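Local coordinates for resiniferatoxin-binding, phosphotriesterase-related protein (Rhodobacter sphaeroides 2.4.1, PDB 3K2G) that is probably a metal-dependent hydrolase of the phosphotriesterase family, acting on phosphoric ester bonds and holding two zinc ions, at residues B[135-140]-B[207-212]; B[219-224]-B[234-239]; B[279-284]-B[327-332]. All blocks are in the same frame, centred on the assembly; numbering follows the deposited sequence.

Contact 1: B[135-140]-B[207-212]; sequences YYLASS and MVHLPG. With ZN (zinc ion), chain J; DTV ((2S,3S)-1,4-dimercaptobutane-2,3-diol), chain K.
Y136 sets the edge of its phenol ring against the imidazole of H209. The two rings form an edge-to-face (T-shaped) pair, with centroids 5.1 Å apart and planes at 81°. The backbones stay well apart, and the long side chains close the gap. In Y136, CG is anti to the backbone N (chi1 -159°), which sends the ring across to the histidine.

The polar ends meet at a zinc ion. H209 ND1 binds it at 2.1 Å. Y136 OH approaches the same zinc at 2.7 Å, which is long for a coordinating bond. Y136 OH and H209 ND1 are 3.1 Å apart, yet they are not hydrogen-bonded: ND1 spends its lone pair on the zinc, and neither atom offers the other a proton. Water 1 and water 2 also bind the metal, and water 1 is hydrogen-bonded to Y136 OH. E177 and H238 supply the other protein ligands.

L137 packs on both rings. Its CG sits over the centre of one face of the Y136 ring. Its two methyls then part: CD2 touches H209 CD2 at 4.0 Å, and CD1 meets C1 of the bound dithiol at 3.8 Å. That ligand is also held by a hydrogen bond of 2.7 Å between its O3 and Y136 OH. L137 O accepts from both N and OG of S140, which ties the end of the short 3-10 segment 138-140 back to L137.

H209 lies just after strand 206-208, and Y136 lies in the loop after strand 128-131. Metal ligands placed beyond the C-terminal ends of barrel strands are characteristic of the binuclear metal site in TIM barrels of the metallo-dependent hydrolase superfamily, to which the phosphotriesterase family belongs.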
loop_
_atom_site.group_PDB
_atom_site.type_symbol
_atom_site.label_atom_id
_atom_site.label_comp_id
_atom_site.label_asym_id
_atom_site.label_seq_id
_atom_site.Cartn_x
_atom_site.Cartn_y
_atom_site.Cartn_z
ATOM N N TYR B 135 8.656 27.353 -27.476
ATOM C CA TYR B 135 7.378 27.901 -27.049
ATOM C C TYR B 135 6.796 27.163 -25.851
ATOM O O TYR B 135 7.029 25.969 -25.664
ATOM C CB TYR B 135 6.398 27.877 -28.221
ATOM C CG TYR B 135 6.801 28.839 -29.319
ATOM C CD1 TYR B 135 6.541 30.207 -29.205
ATOM C CD2 TYR B 135 7.497 28.393 -30.441
ATOM C CE1 TYR B 135 6.965 31.108 -30.181
ATOM C CE2 TYR B 135 7.928 29.283 -31.420
ATOM C CZ TYR B 135 7.661 30.640 -31.284
ATOM O OH TYR B 135 8.102 31.519 -32.249
ATOM N N TYR B 136 6.028 27.894 -25.050
ATOM C CA TYR B 136 5.412 27.359 -23.849
ATOM C C TYR B 136 3.968 26.932 -24.109
ATOM O O TYR B 136 3.601 26.617 -25.242
ATOM C CB TYR B 136 5.477 28.425 -22.754
ATOM C CG TYR B 136 5.349 27.896 -21.351
ATOM C CD1 TYR B 136 6.019 26.736 -20.961
ATOM C CD2 TYR B 136 4.600 28.583 -20.397
ATOM C CE1 TYR B 136 5.949 26.275 -19.652
ATOM C CE2 TYR B 136 4.527 28.130 -19.086
ATOM C CZ TYR B 136 5.206 26.978 -18.719
ATOM O OH TYR B 136 5.174 26.537 -17.416
ATOM N N LEU B 137 3.150 26.919 -23.061
ATOM C CA LEU B 137 1.758 26.516 -23.195
ATOM C C LEU B 137 0.993 27.397 -24.182
ATOM O O LEU B 137 1.319 28.569 -24.377
ATOM C CB LEU B 137 1.073 26.528 -21.823
ATOM C CG LEU B 137 1.658 25.549 -20.795
ATOM C CD1 LEU B 137 1.006 25.771 -19.437
ATOM C CD2 LEU B 137 1.446 24.118 -21.266
ATOM N N ALA B 138 -0.027 26.809 -24.801
ATOM C CA ALA B 138 -0.864 27.490 -25.784
ATOM C C ALA B 138 -1.244 28.935 -25.430
ATOM O O ALA B 138 -0.885 29.873 -26.146
ATOM C CB ALA B 138 -2.126 26.668 -26.033
ATOM N N SER B 139 -1.967 29.108 -24.328
ATOM C CA SER B 139 -2.415 30.434 -23.899
ATOM C C SER B 139 -1.325 31.500 -23.797
ATOM O O SER B 139 -1.629 32.692 -23.719
ATOM C CB SER B 139 -3.155 30.327 -22.561
ATOM O OG SER B 139 -2.392 29.610 -21.605
ATOM N N SER B 140 -0.062 31.090 -23.802
ATOM C CA SER B 140 1.031 32.053 -23.701
ATOM C C SER B 140 1.707 32.282 -25.049
ATOM O O SER B 140 2.512 33.205 -25.198
ATOM C CB SER B 140 2.087 31.562 -22.710
ATOM O OG SER B 140 2.877 30.537 -23.293
HETATM N N MSE B 207 14.015 19.891 -22.860
HETATM C CA MSE B 207 13.291 19.938 -21.597
HETATM C C MSE B 207 11.820 20.189 -21.880
HETATM O O MSE B 207 11.463 21.142 -22.577
HETATM C CB MSE B 207 13.861 21.047 -20.713
HETATM C CG MSE B 207 13.212 21.158 -19.330
HETATM SE SE MSE B 207 14.049 22.496 -18.270
HETATM C CE MSE B 207 15.659 21.529 -17.789
ATOM N N VAL B 208 10.969 19.330 -21.334
ATOM C CA VAL B 208 9.539 19.441 -21.560
ATOM C C VAL B 208 8.702 19.643 -20.301
ATOM O O VAL B 208 8.791 18.876 -19.338
ATOM C CB VAL B 208 9.007 18.186 -22.298
ATOM C CG1 VAL B 208 7.532 18.350 -22.621
ATOM C CG2 VAL B 208 9.797 17.962 -23.581
ATOM N N HIS B 209 7.875 20.684 -20.332
ATOM C CA HIS B 209 6.975 21.001 -19.235
ATOM C C HIS B 209 5.812 20.011 -19.282
ATOM O O HIS B 209 5.168 19.831 -20.313
ATOM C CB HIS B 209 6.426 22.420 -19.382
ATOM C CG HIS B 209 5.176 22.671 -18.593
ATOM N ND1 HIS B 209 5.163 23.434 -17.447
ATOM C CD2 HIS B 209 3.904 22.241 -18.771
ATOM C CE1 HIS B 209 3.940 23.461 -16.949
ATOM N NE2 HIS B 209 3.155 22.743 -17.733
ATOM N N LEU B 210 5.539 19.378 -18.149
ATOM C CA LEU B 210 4.434 18.426 -18.044
ATOM C C LEU B 210 3.387 18.979 -17.111
ATOM O O LEU B 210 3.689 19.784 -16.222
ATOM C CB LEU B 210 4.912 17.090 -17.504
ATOM C CG LEU B 210 5.839 16.210 -18.345
ATOM C CD1 LEU B 210 6.248 14.944 -17.577
ATOM C CD2 LEU B 210 5.117 15.837 -19.616
ATOM N N PRO B 211 2.231 18.719 -17.450
ATOM C CA PRO B 211 1.155 18.887 -16.473
ATOM C C PRO B 211 1.179 17.810 -15.379
ATOM O O PRO B 211 0.690 16.721 -15.647
ATOM C CB PRO B 211 -0.118 18.651 -17.292
ATOM C CG PRO B 211 0.292 17.705 -18.351
ATOM C CD PRO B 211 1.747 17.982 -18.611
ATOM N N GLY B 212 2.063 18.107 -14.463
ATOM C CA GLY B 212 2.369 17.157 -13.386
ATOM C C GLY B 212 1.288 16.290 -12.738
ATOM O O GLY B 212 1.486 15.079 -12.502
HETATM ZN ZN ZN J . 6.597 24.545 -16.328
HETATM S S1 DTV K . 0.898 26.030 -15.527
HETATM C C1 DTV K . 2.358 27.043 -16.076
HETATM C C2 DTV K . 2.458 28.398 -15.376
HETATM O O2 DTV K . 2.599 28.164 -13.983
HETATM C C3 DTV K . 3.678 29.184 -15.889
HETATM O O3 DTV K . 4.855 28.469 -15.597
HETATM C C4 DTV K . 3.796 30.566 -15.245
HETATM S S4 DTV K . 4.428 31.811 -16.400
HETATM O O HOH W 1 4.942 25.295 -14.748
HETATM O O HOH W 2 7.455 25.883 -14.914
#

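Contact 2: B[219-224]-B[234-239]. With ZN (zinc ion), chain J.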
loop_
_atom_site.group_PDB
_atom_site.type_symbol
_atom_site.label_atom_id
_atom_site.label_comp_id
_atom_site.label_asym_id
_atom_site.label_seq_id
_atom_site.Cartn_x
_atom_site.Cartn_y
_atom_site.Cartn_z
ATOM N N ARG B 219 3.179 9.677 -23.541
ATOM C CA ARG B 219 2.744 10.157 -24.851
ATOM C C ARG B 219 3.754 11.197 -25.343
ATOM O O ARG B 219 4.039 11.289 -26.541
ATOM C CB ARG B 219 1.349 10.789 -24.768
ATOM C CG ARG B 219 0.902 11.420 -26.085
ATOM C CD ARG B 219 -0.469 12.082 -25.998
ATOM N NE ARG B 219 -0.812 12.755 -27.251
ATOM C CZ ARG B 219 -1.892 13.512 -27.430
ATOM N NH1 ARG B 219 -2.748 13.700 -26.433
ATOM N NH2 ARG B 219 -2.114 14.087 -28.607
ATOM N N VAL B 220 4.286 11.982 -24.407
ATOM C CA VAL B 220 5.279 13.005 -24.729
ATOM C C VAL B 220 6.536 12.334 -25.261
ATOM O O VAL B 220 7.062 12.736 -26.297
ATOM C CB VAL B 220 5.671 13.864 -23.482
ATOM C CG1 VAL B 220 7.018 14.551 -23.710
ATOM C CG2 VAL B 220 4.607 14.921 -23.217
ATOM N N LEU B 221 7.016 11.311 -24.553
ATOM C CA LEU B 221 8.219 10.603 -24.985
ATOM C C LEU B 221 7.994 9.867 -26.302
ATOM O O LEU B 221 8.912 9.750 -27.118
ATOM C CB LEU B 221 8.690 9.619 -23.909
ATOM C CG LEU B 221 9.213 10.249 -22.612
ATOM C CD1 LEU B 221 9.777 9.155 -21.700
ATOM C CD2 LEU B 221 10.296 11.287 -22.924
ATOM N N ASP B 222 6.777 9.370 -26.510
ATOM C CA ASP B 222 6.454 8.670 -27.754
ATOM C C ASP B 222 6.666 9.632 -28.923
ATOM O O ASP B 222 7.206 9.254 -29.964
ATOM C CB ASP B 222 4.993 8.195 -27.759
ATOM C CG ASP B 222 4.771 6.930 -26.934
ATOM O OD1 ASP B 222 5.740 6.387 -26.368
ATOM O OD2 ASP B 222 3.608 6.480 -26.858
ATOM N N LEU B 223 6.237 10.877 -28.743
ATOM C CA LEU B 223 6.371 11.886 -29.789
ATOM C C LEU B 223 7.834 12.283 -29.995
ATOM O O LEU B 223 8.317 12.370 -31.129
ATOM C CB LEU B 223 5.522 13.110 -29.437
ATOM C CG LEU B 223 5.551 14.272 -30.432
ATOM C CD1 LEU B 223 4.299 15.118 -30.272
ATOM C CD2 LEU B 223 6.805 15.109 -30.202
ATOM N N VAL B 224 8.542 12.531 -28.902
ATOM C CA VAL B 224 9.944 12.891 -29.007
ATOM C C VAL B 224 10.707 11.755 -29.695
ATOM O O VAL B 224 11.626 11.984 -30.478
ATOM C CB VAL B 224 10.543 13.159 -27.618
ATOM C CG1 VAL B 224 12.048 13.217 -27.693
ATOM C CG2 VAL B 224 10.000 14.466 -27.078
ATOM N N THR B 234 16.500 14.069 -22.727
ATOM C CA THR B 234 15.186 14.698 -22.656
ATOM C C THR B 234 14.834 14.754 -21.168
ATOM O O THR B 234 14.927 13.749 -20.472
ATOM C CB THR B 234 14.110 13.869 -23.388
ATOM O OG1 THR B 234 14.398 13.848 -24.789
ATOM C CG2 THR B 234 12.724 14.472 -23.163
ATOM N N VAL B 235 14.436 15.928 -20.695
ATOM C CA VAL B 235 14.090 16.129 -19.295
ATOM C C VAL B 235 12.590 16.353 -19.145
ATOM O O VAL B 235 12.029 17.250 -19.778
ATOM C CB VAL B 235 14.815 17.367 -18.711
ATOM C CG1 VAL B 235 14.389 17.583 -17.266
ATOM C CG2 VAL B 235 16.335 17.177 -18.796
ATOM N N LEU B 236 11.946 15.531 -18.319
ATOM C CA LEU B 236 10.516 15.659 -18.070
ATOM C C LEU B 236 10.338 16.475 -16.795
ATOM O O LEU B 236 10.698 16.014 -15.709
ATOM C CB LEU B 236 9.879 14.280 -17.885
ATOM C CG LEU B 236 9.944 13.336 -19.086
ATOM C CD1 LEU B 236 9.449 11.959 -18.673
ATOM C CD2 LEU B 236 9.101 13.886 -20.224
ATOM N N CYS B 237 9.781 17.677 -16.935
ATOM C CA CYS B 237 9.574 18.584 -15.800
ATOM C C CYS B 237 8.359 18.297 -14.937
ATOM O O CYS B 237 7.405 17.649 -15.364
ATOM C CB CYS B 237 9.444 20.029 -16.289
ATOM S SG CYS B 237 10.864 20.681 -17.203
ATOM N N HIS B 238 8.412 18.808 -13.712
ATOM C CA HIS B 238 7.303 18.698 -12.767
ATOM C C HIS B 238 6.855 17.283 -12.429
ATOM O O HIS B 238 5.671 16.951 -12.503
ATOM C CB HIS B 238 6.131 19.516 -13.307
ATOM C CG HIS B 238 6.545 20.850 -13.849
ATOM N ND1 HIS B 238 7.480 21.645 -13.220
ATOM C CD2 HIS B 238 6.165 21.523 -14.963
ATOM C CE1 HIS B 238 7.658 22.751 -13.923
ATOM N NE2 HIS B 238 6.873 22.701 -14.985
HETATM N N MSE B 239 7.806 16.455 -12.026
HETATM C CA MSE B 239 7.486 15.081 -11.667
HETATM C C MSE B 239 6.918 14.956 -10.256
HETATM O O MSE B 239 6.236 13.983 -9.947
HETATM C CB MSE B 239 8.733 14.216 -11.798
HETATM C CG MSE B 239 9.216 14.087 -13.244
HETATM SE SE MSE B 239 7.835 13.450 -14.449
HETATM C CE MSE B 239 7.551 11.720 -13.626
HETATM ZN ZN ZN J . 6.597 24.545 -16.328
HETATM O O HOH W 2 7.455 25.883 -14.914
HETATM O O HOH W 1 4.942 25.295 -14.748
#
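L236 points its CB from strand 234-236 toward the helix and meets L221 and V220 there. CG lies anti to the carbonyl carbon (chi1 -63°), which swings the methyl fork toward L221. CD1 reaches L221 CD1 at 4.1 Å. CD2 lies 3.9 Å from L221 CD2 and also touches V220 CG1. The two leucines thus meet methyl to methyl through both branches.

T234, two residues earlier on the same face of the strand, continues the patch. Its CG2 packs on L221 CD2 at 4.0 Å, so L221 CD2 touches both T234 and L236. T234 OG1 lies against V224 CG1 at 3.8 Å. That hydroxyl is hydrogen-bonded to D230 O. No hydrogen bond crosses the contact.

V235 points the other way. Past the strand end the chain reaches H238, whose NE2 binds zinc at 2.3 Å. The CB of C237 covers one face of the H238 ring, and D262 takes a hydrogen bond at H238 ND1.

The axes of segment 219-224 and strand 234-236 run nearly antiparallel, at 164°, and approach to 10.6 Å. This is the return half of the beta-alpha-beta unit 206-208, 217-226, 234-236. Helix 186-202 packs on V220 and L223, helix 246-255 packs on L221, and strands 206-208 and 258-261 hydrogen-bond to strand 234-236.

Contact 3: B[279-284]-B[327-332]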
loop_
_atom_site.group_PDB
_atom_site.type_symbol
_atom_site.label_atom_id
_atom_site.label_comp_id
_atom_site.label_asym_id
_atom_site.label_seq_id
_atom_site.Cartn_x
_atom_site.Cartn_y
_atom_site.Cartn_z
ATOM N N SER B 279 4.326 17.230 -0.545
ATOM C CA SER B 279 5.309 17.637 0.459
ATOM C C SER B 279 6.699 17.140 0.088
ATOM O O SER B 279 6.836 16.171 -0.655
ATOM C CB SER B 279 4.946 17.053 1.818
ATOM O OG SER B 279 5.197 15.662 1.833
ATOM N N ASP B 280 7.730 17.777 0.631
ATOM C CA ASP B 280 9.091 17.351 0.329
ATOM C C ASP B 280 9.368 15.940 0.839
ATOM O O ASP B 280 10.199 15.225 0.276
ATOM C CB ASP B 280 10.103 18.342 0.902
ATOM C CG ASP B 280 10.148 19.637 0.110
ATOM O OD1 ASP B 280 9.632 19.649 -1.037
ATOM O OD2 ASP B 280 10.704 20.633 0.624
ATOM N N ASP B 281 8.678 15.536 1.903
ATOM C CA ASP B 281 8.868 14.187 2.422
ATOM C C ASP B 281 8.310 13.166 1.428
ATOM O O ASP B 281 8.932 12.135 1.181
ATOM C CB ASP B 281 8.189 14.011 3.786
ATOM C CG ASP B 281 9.151 14.213 4.953
ATOM O OD1 ASP B 281 10.382 14.261 4.731
ATOM O OD2 ASP B 281 8.674 14.310 6.100
ATOM N N GLU B 282 7.143 13.454 0.852
ATOM C CA GLU B 282 6.544 12.540 -0.118
ATOM C C GLU B 282 7.454 12.411 -1.336
ATOM O O GLU B 282 7.629 11.323 -1.880
ATOM C CB GLU B 282 5.170 13.047 -0.559
ATOM C CG GLU B 282 4.100 13.008 0.524
ATOM C CD GLU B 282 2.808 13.658 0.070
ATOM O OE1 GLU B 282 2.841 14.860 -0.262
ATOM O OE2 GLU B 282 1.763 12.974 0.039
ATOM N N VAL B 283 8.034 13.528 -1.759
ATOM C CA VAL B 283 8.930 13.527 -2.906
ATOM C C VAL B 283 10.225 12.795 -2.575
ATOM O O VAL B 283 10.735 12.026 -3.391
ATOM C CB VAL B 283 9.244 14.966 -3.356
ATOM C CG1 VAL B 283 10.380 14.974 -4.371
ATOM C CG2 VAL B 283 7.990 15.581 -3.966
ATOM N N ALA B 284 10.758 13.037 -1.379
ATOM C CA ALA B 284 11.986 12.374 -0.958
ATOM C C ALA B 284 11.789 10.865 -1.043
ATOM O O ALA B 284 12.646 10.151 -1.558
ATOM C CB ALA B 284 12.352 12.776 0.473
ATOM N N LEU B 327 18.631 18.671 0.591
ATOM C CA LEU B 327 19.686 17.658 0.602
ATOM C C LEU B 327 19.731 16.996 1.985
ATOM O O LEU B 327 19.742 15.770 2.092
ATOM C CB LEU B 327 21.039 18.275 0.212
ATOM C CG LEU B 327 21.069 18.909 -1.195
ATOM C CD1 LEU B 327 22.495 19.312 -1.558
ATOM C CD2 LEU B 327 20.526 17.937 -2.237
ATOM N N PRO B 328 19.738 17.798 3.066
ATOM C CA PRO B 328 19.765 17.209 4.410
ATOM C C PRO B 328 18.550 16.288 4.646
ATOM O O PRO B 328 18.654 15.279 5.343
ATOM C CB PRO B 328 19.752 18.436 5.319
ATOM C CG PRO B 328 20.507 19.455 4.506
ATOM C CD PRO B 328 19.929 19.260 3.126
ATOM N N ARG B 329 17.404 16.637 4.060
ATOM C CA ARG B 329 16.190 15.826 4.195
ATOM C C ARG B 329 16.402 14.483 3.484
ATOM O O ARG B 329 16.020 13.435 3.998
ATOM C CB ARG B 329 14.989 16.557 3.579
ATOM C CG ARG B 329 13.649 15.832 3.713
ATOM C CD ARG B 329 12.539 16.578 2.972
ATOM N NE ARG B 329 12.252 17.885 3.564
ATOM C CZ ARG B 329 11.542 18.071 4.677
ATOM N NH1 ARG B 329 11.033 17.035 5.332
ATOM N NH2 ARG B 329 11.343 19.300 5.142
ATOM N N LEU B 330 17.012 14.528 2.299
ATOM C CA LEU B 330 17.291 13.317 1.537
ATOM C C LEU B 330 18.248 12.438 2.330
ATOM O O LEU B 330 18.208 11.216 2.228
ATOM C CB LEU B 330 17.927 13.656 0.185
ATOM C CG LEU B 330 17.020 14.212 -0.911
ATOM C CD1 LEU B 330 17.852 14.493 -2.159
ATOM C CD2 LEU B 330 15.919 13.214 -1.214
ATOM N N ARG B 331 19.113 13.067 3.115
ATOM C CA ARG B 331 20.056 12.311 3.917
ATOM C C ARG B 331 19.278 11.628 5.045
ATOM O O ARG B 331 19.502 10.451 5.334
ATOM C CB ARG B 331 21.130 13.240 4.482
ATOM C CG ARG B 331 22.395 12.523 4.904
ATOM C CD ARG B 331 23.430 13.509 5.419
ATOM N NE ARG B 331 24.693 12.854 5.746
ATOM C CZ ARG B 331 25.579 12.429 4.849
ATOM N NH1 ARG B 331 25.353 12.587 3.549
ATOM N NH2 ARG B 331 26.699 11.844 5.254
ATOM N N ARG B 332 18.349 12.356 5.663
ATOM C CA ARG B 332 17.539 11.786 6.742
ATOM C C ARG B 332 16.765 10.581 6.211
ATOM O O ARG B 332 16.446 9.658 6.960
ATOM C CB ARG B 332 16.551 12.824 7.303
ATOM C CG ARG B 332 17.198 14.008 8.028
ATOM C CD ARG B 332 16.184 14.764 8.897
ATOM N NE ARG B 332 15.096 15.369 8.128
ATOM C CZ ARG B 332 15.188 16.526 7.475
ATOM N NH1 ARG B 332 16.321 17.213 7.497
ATOM N NH2 ARG B 332 14.145 16.997 6.800
HETATM O O HOH W 3 13.061 20.162 2.214
HETATM O O HOH W 4 12.301 14.870 7.236
#
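R329 reaches across to D280 and D281 at the start of the facing helix. Its NH1 gives D281 OD1 a weak hydrogen bond of 2.9 Å, part of a salt bridge. The N-H is bent to 146°, and the position of this oxygen is less sure than the rest. The oxygen lies at the guanidinium edge, while the carboxylate plane stands 79° from the guanidinium plane. D280 touches with its CB, which lies 3.5 Å from R329 NE. Its carboxylate is joined indirectly: water 3 donates to D280 OD2 and accepts from R329 NE. Deeper in, A284 CB packs against L330 CD2 at 4.0 Å.

The arginine starts extended and then bends at chi3, which brings its end over the first helical turn. The segments 280-284 and 327-332 cross at -58°; they lie on helices 280-292 and 321-332. Both helices belong to the helical layer outside the TIM barrel. The first begins with a capping box, in which E282 N donates to S279 OG at 3.1 Å and S279 N donates to E282 OE1 at 2.8 Å. The box fixes the turn that carries both aspartates. Their negative charges probably suit the positive end of the helix.

Further out, R332 lies against R329, its NH2 3.4 Å above the R329 guanidinium plane, toward the rim. R332 NH2 also donates to water 4, which in turn donates to D281 OD1. This bridge shares the doubt about that oxygen, but the acid may ease the closeness of the two arginines. D280 OD1 accepts from G265 N. L340 and L343 of helix 337-352 pack on L330. R329 NH2 donates to Q276 OE1 of a second subunit, and F269 of that subunit packs on R332.

The contacts follow one another along the chain in the order 1, 2, 3, all within the phosphotriesterase-like barrel. Contacts 1 and 2 have centres about 11 Å apart and touch. Strands 206-208 and 234-236 are neighbours in the parallel sheet. V208 is probably hydrogen-bonded to V235 in the neighbouring strand and to C237 just beyond it. Helix 217-226 links the strands in the chain. The ends of both strands lead to the same zinc, so the two contacts share one metal site and its two waters. Contact 3 lies apart, with its centre about 27 Å from that of contact 1 and about 24 Å from that of contact 2. It joins outer helices beside a second subunit.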